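Local coordinates for protein DNA polymerase (Bacillus phage phi29, PDB 2PY5) that replicates the viral DNA from a protein primer by strand displacement, with high processivity and fidelity, and proofreads with a 3'-5' exonuclease, at residues Q286-E291 / V345-G350; F237-I242 / Y494-T499; M246-N251 / T465-V470. The protein carries 2 engineered substitutions. One frame throughout, in Å; residues are numbered along the deposited sequence.

Overall arrangement
The three contacts all lie in the region that carries initiation and polymerization. Interaction 1 belongs to a separate antiparallel sheet and is an antiparallel strand pair whose register is interrupted at I348. Its centre is about 35 Å from that of interaction 2 and about 36 Å from that of interaction 3. Interactions 2 and 3 both use strand 241-250 and its sheet, with centres about 19 Å apart. All three are partly buried. Interaction 1 rests on backbone hydrogen bonds with mixed side-chain packing. Interaction 2 joins a turn to the end of a strand by one backbone bond, a salt bridge and waters. No hydrogen bond crosses interaction 3, where two side chains pack on a loop's backbone and side chains.

Interaction 1: residues Q286-E291 / V345-G350; sequences QHIRCE and VEYISG
Q286 and Y347 meet on one face of an antiparallel strand pair. In Q286, CB carries CG anti to the backbone N (chi1 179°), and the chain then bends at chi2. CG lies at the edge of the Y347 ring, in its plane. CD comes 3.6 Å from Y347 CD2, with the amide turned nearly perpendicular to the ring. The tip turns back: NE2 donates to H287 O, above the carbonyl plane, and also to G273 O, while OE1 accepts from Y275 N. I348 N reaches H287 O from the opposite face at 2.9 Å. H287 N donates to S349 O at 2.7 Å. I288 pairs with Y347, so I348 is an extra residue. Further along, R289 N to E346 O is 2.9 Å and E346 N to R289 O is 2.8 Å. On the Y347 face, I288 CD1 presses tightly on V345 CG1 at 3.5 Å. On the other, I348 CG1 lies over the H287 ring, its CB makes an off-centre CH-pi contact, and W327 also stacks with this ring. Water 1 joins H287 ND1 to S349 OG. R289 forms a salt bridge with D325; E346 is near but linked through water 2. Strand 283-294 also pairs with strand 324-329, well away from the bound DNA. The backbone bonds set the pairing; side chains add apolar packing on the I288/Y347 face and water-bridged polar groups on the other.

Interaction 2: residues F237-I242 / Y494-T499; sequences FKEKEI and YLRQKT
The R496 guanidinium has K238 over one face and E239 at its edge. K238 CE is 3.1 Å from R496 NH1, and the like charges K238 NZ and R496 NH1 lie close, 4.0 Å apart. E239 OE2 sits in the guanidinium plane and takes a nearly straight bond from R496 NH1 at 3.0 Å, a salt bridge. The donor stands well above the carboxylate plane. Water 4 links E239 OE2 to R496 NH2. R496 NH1 also donates to L495 O at 2.8 Å, so one nitrogen is gripped twice. The bend at chi2 (-76°) folds the arginine back over its own strand to do this. E239 and the K575 carboxylate, which pairs with R496 NE, would probably offset the two positive charges. E314 makes a long, weak ion pair with K238.

At the Y494 ring, I242 CD1 approaches obliquely, 3.6 Å from Y494 CD1. Water 3 lies at the ring edge, in its plane. Y494 OH hydrogen-bonds to H461 and Q502, and the ring stacks with Y500.

E239 N, in the type II turn F237-K240, donates to Y494 O at 2.7 Å. Water 3 joins F237 O, K240 O and Y494 N. L495 and R496 face T499 in a classic beta bulge. The type II turn R496-T499 holds K498, which packs on a guanine base, and T499, which packs on a phosphate of the bound DNA. K498 probably helps bind template-primer structures and forms a salt bridge with D456. The contact sits where the turn before strand 241-250 meets the end of strand 491-496. I242 and Y494 both reach I453 of strand 452-456 and F489 of strand 483-489.

Interaction 3: residues M246-N251 / T465-V470; sequences MVFDVN and TEIPDV
M246 and F248 reach from strand 241-250 to the loop of T465-P468. M246 has the most surface buried by the contact. Its CG stands between the backbone N and the carbonyl carbon (chi1 66°), and the chain bends at chi3 to lay its end along the loop backbone. There CE is 3.3 Å from T465 O, and SD is 3.4 Å from E466 O. CE also comes within 4.2 Å of I467 CG1. No hydrogen bond crosses between the segments. E466 O is held instead by R451 NH2.

F248 is the second main contributor. Its far end meets two loop side chains. I467 CG1 lies at the ring edge, in the ring plane, 4.0 Å from F248 CZ. P468 points back at F248 and brings its CD 4.0 Å from F248 CZ, oblique to the ring. The CB bond of T465, third in buried surface, points away from the strand, and T465 meets M246 through its backbone O.

Strand 241-250 is the palm strand that carries D249, the motif A aspartate of B-family polymerases. D249 and V250 belong to the catalytic magnesium site. The loop follows strand 459-463 and leads on to strand 483-489, and both pair with strand 241-250. F248 packs on I460 and L462 of the first and meets the H485 ring of the second. P468 also packs on L462, and the loop lies against the M246/F248 side of the strand.

Interaction 1: residues Q286-E291 / V345-G350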
loop_
_atom_site.group_PDB
_atom_site.type_symbol
_atom_site.label_atom_id
_atom_site.label_comp_id
_atom_site.label_asym_id
_atom_site.label_seq_id
_atom_site.Cartn_x
_atom_site.Cartn_y
_atom_site.Cartn_z
ATOM N N GLN F 286 -3.163 -26.503 4.239
ATOM C CA GLN F 286 -3.768 -27.712 3.646
ATOM C C GLN F 286 -4.139 -27.400 2.202
ATOM O O GLN F 286 -4.847 -26.429 1.954
ATOM C CB GLN F 286 -5.014 -28.109 4.432
ATOM C CG GLN F 286 -5.758 -29.344 3.921
ATOM C CD GLN F 286 -4.995 -30.640 4.179
ATOM O OE1 GLN F 286 -4.796 -31.045 5.346
ATOM N NE2 GLN F 286 -4.597 -31.318 3.102
ATOM N N HIS F 287 -3.658 -28.217 1.273
ATOM C CA HIS F 287 -4.149 -28.225 -0.106
ATOM C C HIS F 287 -5.379 -29.122 -0.128
ATOM O O HIS F 287 -5.295 -30.317 0.209
ATOM C CB HIS F 287 -3.077 -28.748 -1.062
ATOM C CG HIS F 287 -3.454 -28.687 -2.523
ATOM N ND1 HIS F 287 -2.730 -29.345 -3.494
ATOM C CD2 HIS F 287 -4.469 -28.060 -3.172
ATOM C CE1 HIS F 287 -3.279 -29.124 -4.679
ATOM N NE2 HIS F 287 -4.326 -28.339 -4.513
ATOM N N ILE F 288 -6.508 -28.551 -0.547
ATOM C CA ILE F 288 -7.809 -29.223 -0.532
ATOM C C ILE F 288 -8.496 -28.912 -1.849
ATOM O O ILE F 288 -8.388 -27.793 -2.338
ATOM C CB ILE F 288 -8.683 -28.749 0.682
ATOM C CG1 ILE F 288 -10.074 -29.387 0.675
ATOM C CG2 ILE F 288 -8.786 -27.214 0.744
ATOM C CD1 ILE F 288 -10.829 -29.201 1.988
ATOM N N ARG F 289 -9.197 -29.903 -2.406
ATOM C CA ARG F 289 -10.087 -29.692 -3.534
ATOM C C ARG F 289 -11.474 -30.011 -3.028
ATOM O O ARG F 289 -11.656 -30.991 -2.319
ATOM C CB ARG F 289 -9.729 -30.599 -4.703
ATOM C CG ARG F 289 -8.473 -30.168 -5.454
ATOM C CD ARG F 289 -8.046 -31.170 -6.484
ATOM N NE ARG F 289 -8.968 -31.207 -7.622
ATOM C CZ ARG F 289 -8.940 -30.358 -8.652
ATOM N NH1 ARG F 289 -8.040 -29.387 -8.723
ATOM N NH2 ARG F 289 -9.809 -30.492 -9.627
ATOM N N CYS F 290 -12.448 -29.189 -3.391
ATOM C CA CYS F 290 -13.811 -29.426 -2.939
ATOM C C CYS F 290 -14.808 -28.611 -3.733
ATOM O O CYS F 290 -14.441 -27.754 -4.533
ATOM C CB CYS F 290 -13.958 -29.098 -1.448
ATOM S SG CYS F 290 -13.776 -27.353 -1.064
ATOM N N GLU F 291 -16.079 -28.930 -3.522
ATOM C CA GLU F 291 -17.179 -28.066 -3.886
ATOM C C GLU F 291 -17.806 -27.594 -2.589
ATOM O O GLU F 291 -17.570 -28.169 -1.513
ATOM C CB GLU F 291 -18.170 -28.818 -4.771
ATOM C CG GLU F 291 -17.578 -29.148 -6.135
ATOM C CD GLU F 291 -18.487 -30.009 -6.974
ATOM O OE1 GLU F 291 -18.226 -31.225 -7.088
ATOM O OE2 GLU F 291 -19.458 -29.471 -7.513
ATOM N N VAL F 345 -14.831 -33.645 -0.986
ATOM C CA VAL F 345 -13.589 -33.112 -0.420
ATOM C C VAL F 345 -12.450 -34.089 -0.643
ATOM O O VAL F 345 -12.569 -35.285 -0.363
ATOM C CB VAL F 345 -13.733 -32.821 1.077
ATOM C CG1 VAL F 345 -12.442 -32.286 1.663
ATOM C CG2 VAL F 345 -14.869 -31.822 1.316
ATOM N N GLU F 346 -11.350 -33.573 -1.188
ATOM C CA GLU F 346 -10.140 -34.342 -1.364
ATOM C C GLU F 346 -9.032 -33.580 -0.663
ATOM O O GLU F 346 -8.748 -32.448 -1.014
ATOM C CB GLU F 346 -9.845 -34.550 -2.857
ATOM C CG GLU F 346 -10.964 -35.296 -3.586
ATOM C CD GLU F 346 -10.624 -35.706 -5.004
ATOM O OE1 GLU F 346 -9.981 -34.920 -5.722
ATOM O OE2 GLU F 346 -11.036 -36.817 -5.408
ATOM N N TYR F 347 -8.464 -34.181 0.384
ATOM C CA TYR F 347 -7.298 -33.611 1.060
ATOM C C TYR F 347 -6.053 -34.089 0.340
ATOM O O TYR F 347 -5.746 -35.279 0.325
ATOM C CB TYR F 347 -7.273 -34.042 2.529
ATOM C CG TYR F 347 -8.372 -33.432 3.350
ATOM C CD1 TYR F 347 -9.554 -34.121 3.602
ATOM C CD2 TYR F 347 -8.224 -32.167 3.885
ATOM C CE1 TYR F 347 -10.569 -33.543 4.369
ATOM C CE2 TYR F 347 -9.216 -31.585 4.648
ATOM C CZ TYR F 347 -10.388 -32.271 4.889
ATOM O OH TYR F 347 -11.357 -31.646 5.663
ATOM N N ILE F 348 -5.326 -33.157 -0.275
ATOM C CA ILE F 348 -4.272 -33.526 -1.219
ATOM C C ILE F 348 -2.925 -33.688 -0.520
ATOM O O ILE F 348 -2.297 -34.746 -0.559
ATOM C CB ILE F 348 -4.163 -32.492 -2.375
ATOM C CG1 ILE F 348 -5.538 -32.255 -3.059
ATOM C CG2 ILE F 348 -3.138 -32.967 -3.405
ATOM C CD1 ILE F 348 -6.168 -33.479 -3.694
ATOM N N SER F 349 -2.489 -32.611 0.117
ATOM C CA SER F 349 -1.191 -32.544 0.777
ATOM C C SER F 349 -1.142 -31.246 1.573
ATOM O O SER F 349 -2.065 -30.437 1.522
ATOM C CB SER F 349 -0.068 -32.558 -0.264
ATOM O OG SER F 349 0.141 -31.276 -0.839
ATOM N N GLY F 350 -0.036 -31.020 2.278
ATOM C CA GLY F 350 0.158 -29.738 2.914
ATOM C C GLY F 350 1.512 -29.595 3.579
ATOM O O GLY F 350 2.417 -30.398 3.354
HETATM O O HOH W 1 -0.402 -30.822 -3.412
HETATM O O HOH W 2 -11.234 -33.018 -7.029
#

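Interaction 2: residues F237-I242 / Y494-T499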
loop_
_atom_site.group_PDB
_atom_site.type_symbol
_atom_site.label_atom_id
_atom_site.label_comp_id
_atom_site.label_asym_id
_atom_site.label_seq_id
_atom_site.Cartn_x
_atom_site.Cartn_y
_atom_site.Cartn_z
ATOM N N PHE F 237 -28.037 -5.285 1.764
ATOM C CA PHE F 237 -27.903 -3.822 1.791
ATOM C C PHE F 237 -27.370 -3.190 0.504
ATOM O O PHE F 237 -27.246 -1.960 0.415
ATOM C CB PHE F 237 -27.001 -3.431 2.973
ATOM C CG PHE F 237 -27.609 -3.750 4.285
ATOM C CD1 PHE F 237 -27.200 -4.855 5.010
ATOM C CD2 PHE F 237 -28.632 -2.970 4.789
ATOM C CE1 PHE F 237 -27.767 -5.152 6.225
ATOM C CE2 PHE F 237 -29.214 -3.278 6.002
ATOM C CZ PHE F 237 -28.773 -4.373 6.719
ATOM N N LYS F 238 -27.090 -4.009 -0.501
ATOM C CA LYS F 238 -26.545 -3.522 -1.768
ATOM C C LYS F 238 -27.478 -2.515 -2.446
ATOM O O LYS F 238 -28.615 -2.849 -2.799
ATOM C CB LYS F 238 -26.295 -4.697 -2.714
ATOM C CG LYS F 238 -25.523 -4.321 -3.966
ATOM C CD LYS F 238 -25.023 -5.560 -4.684
ATOM C CE LYS F 238 -24.009 -5.226 -5.759
ATOM N NZ LYS F 238 -23.355 -6.442 -6.348
ATOM N N GLU F 239 -26.987 -1.284 -2.598
ATOM C CA GLU F 239 -27.688 -0.206 -3.297
ATOM C C GLU F 239 -28.941 0.296 -2.562
ATOM O O GLU F 239 -29.751 1.018 -3.141
ATOM C CB GLU F 239 -28.017 -0.594 -4.761
ATOM C CG GLU F 239 -26.795 -0.857 -5.622
ATOM C CD GLU F 239 -27.130 -1.288 -7.039
ATOM O OE1 GLU F 239 -27.746 -0.504 -7.781
ATOM O OE2 GLU F 239 -26.745 -2.409 -7.418
ATOM N N LYS F 240 -29.072 -0.053 -1.279
ATOM C CA LYS F 240 -30.224 0.334 -0.468
ATOM C C LYS F 240 -29.913 1.581 0.355
ATOM O O LYS F 240 -28.788 1.766 0.817
ATOM C CB LYS F 240 -30.624 -0.795 0.491
ATOM C CG LYS F 240 -30.913 -2.138 -0.166
ATOM C CD LYS F 240 -32.071 -2.051 -1.133
ATOM C CE LYS F 240 -32.400 -3.416 -1.728
ATOM N NZ LYS F 240 -33.482 -3.327 -2.758
ATOM N N GLU F 241 -30.923 2.423 0.545
ATOM C CA GLU F 241 -30.835 3.537 1.479
ATOM C C GLU F 241 -30.869 2.948 2.898
ATOM O O GLU F 241 -31.768 2.171 3.231
ATOM C CB GLU F 241 -32.000 4.507 1.262
ATOM N N ILE F 242 -29.870 3.288 3.711
ATOM C CA ILE F 242 -29.761 2.804 5.101
ATOM C C ILE F 242 -30.038 3.999 6.031
ATOM O O ILE F 242 -29.663 5.143 5.721
ATOM C CB ILE F 242 -28.343 2.199 5.413
ATOM C CG1 ILE F 242 -28.023 1.048 4.456
ATOM C CG2 ILE F 242 -28.235 1.683 6.848
ATOM C CD1 ILE F 242 -26.856 0.184 4.883
ATOM N N TYR F 494 -24.538 1.993 0.452
ATOM C CA TYR F 494 -23.434 1.133 0.042
ATOM C C TYR F 494 -23.783 0.532 -1.315
ATOM O O TYR F 494 -24.809 -0.129 -1.475
ATOM C CB TYR F 494 -23.218 -0.005 1.051
ATOM C CG TYR F 494 -22.794 0.446 2.430
ATOM C CD1 TYR F 494 -23.722 0.999 3.321
ATOM C CD2 TYR F 494 -21.477 0.323 2.844
ATOM C CE1 TYR F 494 -23.327 1.413 4.610
ATOM C CE2 TYR F 494 -21.080 0.719 4.119
ATOM C CZ TYR F 494 -22.008 1.277 4.983
ATOM O OH TYR F 494 -21.631 1.684 6.236
ATOM N N LEU F 495 -22.946 0.794 -2.308
ATOM C CA LEU F 495 -23.218 0.320 -3.667
ATOM C C LEU F 495 -22.452 -0.952 -3.980
ATOM O O LEU F 495 -22.995 -1.876 -4.588
ATOM C CB LEU F 495 -22.841 1.400 -4.672
ATOM C CG LEU F 495 -23.530 2.748 -4.533
ATOM C CD1 LEU F 495 -23.001 3.712 -5.583
ATOM C CD2 LEU F 495 -25.061 2.641 -4.604
ATOM N N ARG F 496 -21.177 -0.966 -3.601
ATOM C CA ARG F 496 -20.248 -2.076 -3.855
ATOM C C ARG F 496 -19.215 -2.116 -2.747
ATOM O O ARG F 496 -19.135 -1.189 -1.926
ATOM C CB ARG F 496 -19.508 -1.851 -5.181
ATOM C CG ARG F 496 -20.379 -1.657 -6.403
ATOM C CD ARG F 496 -20.940 -2.984 -6.857
ATOM N NE ARG F 496 -21.643 -2.882 -8.130
ATOM C CZ ARG F 496 -22.950 -2.686 -8.268
ATOM N NH1 ARG F 496 -23.736 -2.553 -7.210
ATOM N NH2 ARG F 496 -23.485 -2.621 -9.483
ATOM N N GLN F 497 -18.390 -3.163 -2.747
ATOM C CA GLN F 497 -17.186 -3.183 -1.919
ATOM C C GLN F 497 -16.426 -1.879 -2.141
ATOM O O GLN F 497 -16.292 -1.412 -3.284
ATOM C CB GLN F 497 -16.275 -4.376 -2.270
ATOM C CG GLN F 497 -16.830 -5.722 -1.853
ATOM C CD GLN F 497 -16.230 -6.907 -2.614
ATOM O OE1 GLN F 497 -15.977 -7.971 -2.031
ATOM N NE2 GLN F 497 -16.030 -6.742 -3.924
ATOM N N LYS F 498 -15.964 -1.277 -1.047
ATOM C CA LYS F 498 -15.177 -0.045 -1.078
ATOM C C LYS F 498 -15.877 1.141 -1.728
ATOM O O LYS F 498 -15.210 2.083 -2.126
ATOM C CB LYS F 498 -13.812 -0.292 -1.746
ATOM C CG LYS F 498 -12.973 -1.311 -0.983
ATOM C CD LYS F 498 -11.587 -1.436 -1.539
ATOM C CE LYS F 498 -10.784 -2.462 -0.762
ATOM N NZ LYS F 498 -10.533 -2.063 0.656
ATOM N N THR F 499 -17.210 1.109 -1.805
ATOM C CA THR F 499 -17.975 2.139 -2.501
ATOM C C THR F 499 -19.243 2.471 -1.705
ATOM O O THR F 499 -20.266 1.805 -1.851
ATOM C CB THR F 499 -18.356 1.697 -3.926
ATOM O OG1 THR F 499 -17.177 1.235 -4.609
ATOM C CG2 THR F 499 -18.975 2.834 -4.716
HETATM O O HOH W 3 -26.735 0.444 1.514
HETATM O O HOH W 4 -26.440 -3.008 -10.258
#

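Interaction 3: residues M246-N251 / T465-V470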
loop_
_atom_site.group_PDB
_atom_site.type_symbol
_atom_site.label_atom_id
_atom_site.label_comp_id
_atom_site.label_asym_id
_atom_site.label_seq_id
_atom_site.Cartn_x
_atom_site.Cartn_y
_atom_site.Cartn_z
ATOM N N MET F 246 -23.503 2.176 12.653
ATOM C CA MET F 246 -22.277 2.470 13.377
ATOM C C MET F 246 -21.130 1.664 12.805
ATOM O O MET F 246 -21.341 0.634 12.167
ATOM C CB MET F 246 -22.473 2.182 14.885
ATOM C CG MET F 246 -22.702 0.718 15.220
ATOM S SD MET F 246 -23.364 0.415 16.882
ATOM C CE MET F 246 -22.417 1.573 17.872
ATOM N N VAL F 247 -19.917 2.156 13.057
ATOM C CA VAL F 247 -18.694 1.534 12.543
ATOM C C VAL F 247 -17.759 1.229 13.698
ATOM O O VAL F 247 -17.531 2.064 14.542
ATOM C CB VAL F 247 -17.988 2.490 11.573
ATOM C CG1 VAL F 247 -16.673 1.911 11.070
ATOM C CG2 VAL F 247 -18.926 2.818 10.394
ATOM N N PHE F 248 -17.216 0.013 13.688
ATOM C CA PHE F 248 -16.169 -0.404 14.609
ATOM C C PHE F 248 -14.917 -0.699 13.807
ATOM O O PHE F 248 -15.005 -1.281 12.730
ATOM C CB PHE F 248 -16.590 -1.658 15.347
ATOM C CG PHE F 248 -17.764 -1.462 16.260
ATOM C CD1 PHE F 248 -19.060 -1.673 15.805
ATOM C CD2 PHE F 248 -17.577 -1.085 17.585
ATOM C CE1 PHE F 248 -20.140 -1.505 16.651
ATOM C CE2 PHE F 248 -18.654 -0.930 18.431
ATOM C CZ PHE F 248 -19.945 -1.130 17.945
ATOM N N ASP F 249 -13.758 -0.324 14.367
ATOM C CA ASP F 249 -12.479 -0.504 13.706
ATOM C C ASP F 249 -11.491 -1.089 14.715
ATOM O O ASP F 249 -11.334 -0.541 15.795
ATOM C CB ASP F 249 -12.007 0.857 13.192
ATOM C CG ASP F 249 -10.832 0.774 12.257
ATOM O OD1 ASP F 249 -10.328 -0.333 11.987
ATOM O OD2 ASP F 249 -10.416 1.847 11.765
ATOM N N VAL F 250 -10.825 -2.187 14.350
ATOM C CA VAL F 250 -9.823 -2.760 15.257
ATOM C C VAL F 250 -8.690 -1.742 15.453
ATOM O O VAL F 250 -8.254 -1.098 14.504
ATOM C CB VAL F 250 -9.258 -4.077 14.718
ATOM C CG1 VAL F 250 -8.193 -4.642 15.682
ATOM C CG2 VAL F 250 -10.376 -5.085 14.473
ATOM N N ASN F 251 -8.217 -1.622 16.692
ATOM C CA ASN F 251 -7.042 -0.814 16.992
ATOM C C ASN F 251 -5.793 -1.560 16.542
ATOM O O ASN F 251 -5.398 -2.560 17.167
ATOM C CB ASN F 251 -6.981 -0.498 18.488
ATOM C CG ASN F 251 -8.175 0.311 18.966
ATOM O OD1 ASN F 251 -8.543 1.317 18.342
ATOM N ND2 ASN F 251 -8.778 -0.112 20.067
ATOM N N THR F 465 -27.507 1.811 16.474
ATOM C CA THR F 465 -26.526 2.678 17.135
ATOM C C THR F 465 -26.059 2.195 18.522
ATOM O O THR F 465 -25.233 2.857 19.141
ATOM C CB THR F 465 -27.070 4.102 17.256
ATOM O OG1 THR F 465 -28.178 4.105 18.149
ATOM C CG2 THR F 465 -27.503 4.625 15.890
ATOM N N GLU F 466 -26.559 1.049 18.992
ATOM C CA GLU F 466 -26.120 0.482 20.272
ATOM C C GLU F 466 -25.059 -0.589 20.078
ATOM O O GLU F 466 -25.133 -1.390 19.151
ATOM C CB GLU F 466 -27.306 -0.101 21.038
ATOM C CG GLU F 466 -28.417 0.907 21.333
ATOM C CD GLU F 466 -28.007 2.028 22.294
ATOM O OE1 GLU F 466 -28.783 3.001 22.429
ATOM O OE2 GLU F 466 -26.924 1.950 22.918
ATOM N N ILE F 467 -24.057 -0.598 20.951
ATOM C CA ILE F 467 -23.014 -1.612 20.866
ATOM C C ILE F 467 -23.648 -2.998 21.083
ATOM O O ILE F 467 -24.349 -3.208 22.079
ATOM C CB ILE F 467 -21.901 -1.369 21.896
ATOM C CG1 ILE F 467 -21.172 -0.052 21.583
ATOM C CG2 ILE F 467 -20.898 -2.522 21.866
ATOM C CD1 ILE F 467 -20.271 0.438 22.699
ATOM N N PRO F 468 -23.436 -3.934 20.127
ATOM C CA PRO F 468 -23.956 -5.285 20.351
ATOM C C PRO F 468 -23.401 -5.927 21.631
ATOM O O PRO F 468 -22.201 -5.847 21.894
ATOM C CB PRO F 468 -23.489 -6.061 19.116
ATOM C CG PRO F 468 -23.195 -5.037 18.092
ATOM C CD PRO F 468 -22.764 -3.805 18.817
ATOM N N ASP F 469 -24.285 -6.548 22.407
ATOM C CA ASP F 469 -23.895 -7.227 23.645
ATOM C C ASP F 469 -22.763 -8.225 23.405
ATOM O O ASP F 469 -21.846 -8.348 24.228
ATOM C CB ASP F 469 -25.096 -7.966 24.254
ATOM C CG ASP F 469 -26.113 -7.034 24.898
ATOM O OD1 ASP F 469 -25.860 -5.815 25.008
ATOM O OD2 ASP F 469 -27.188 -7.532 25.303
ATOM N N VAL F 470 -22.820 -8.930 22.272
ATOM C CA VAL F 470 -21.879 -10.017 21.997
ATOM C C VAL F 470 -20.423 -9.544 21.826
ATOM O O VAL F 470 -19.493 -10.341 22.014
ATOM C CB VAL F 470 -22.323 -10.853 20.767
ATOM C CG1 VAL F 470 -21.326 -11.960 20.477
ATOM C CG2 VAL F 470 -23.689 -11.460 21.009
#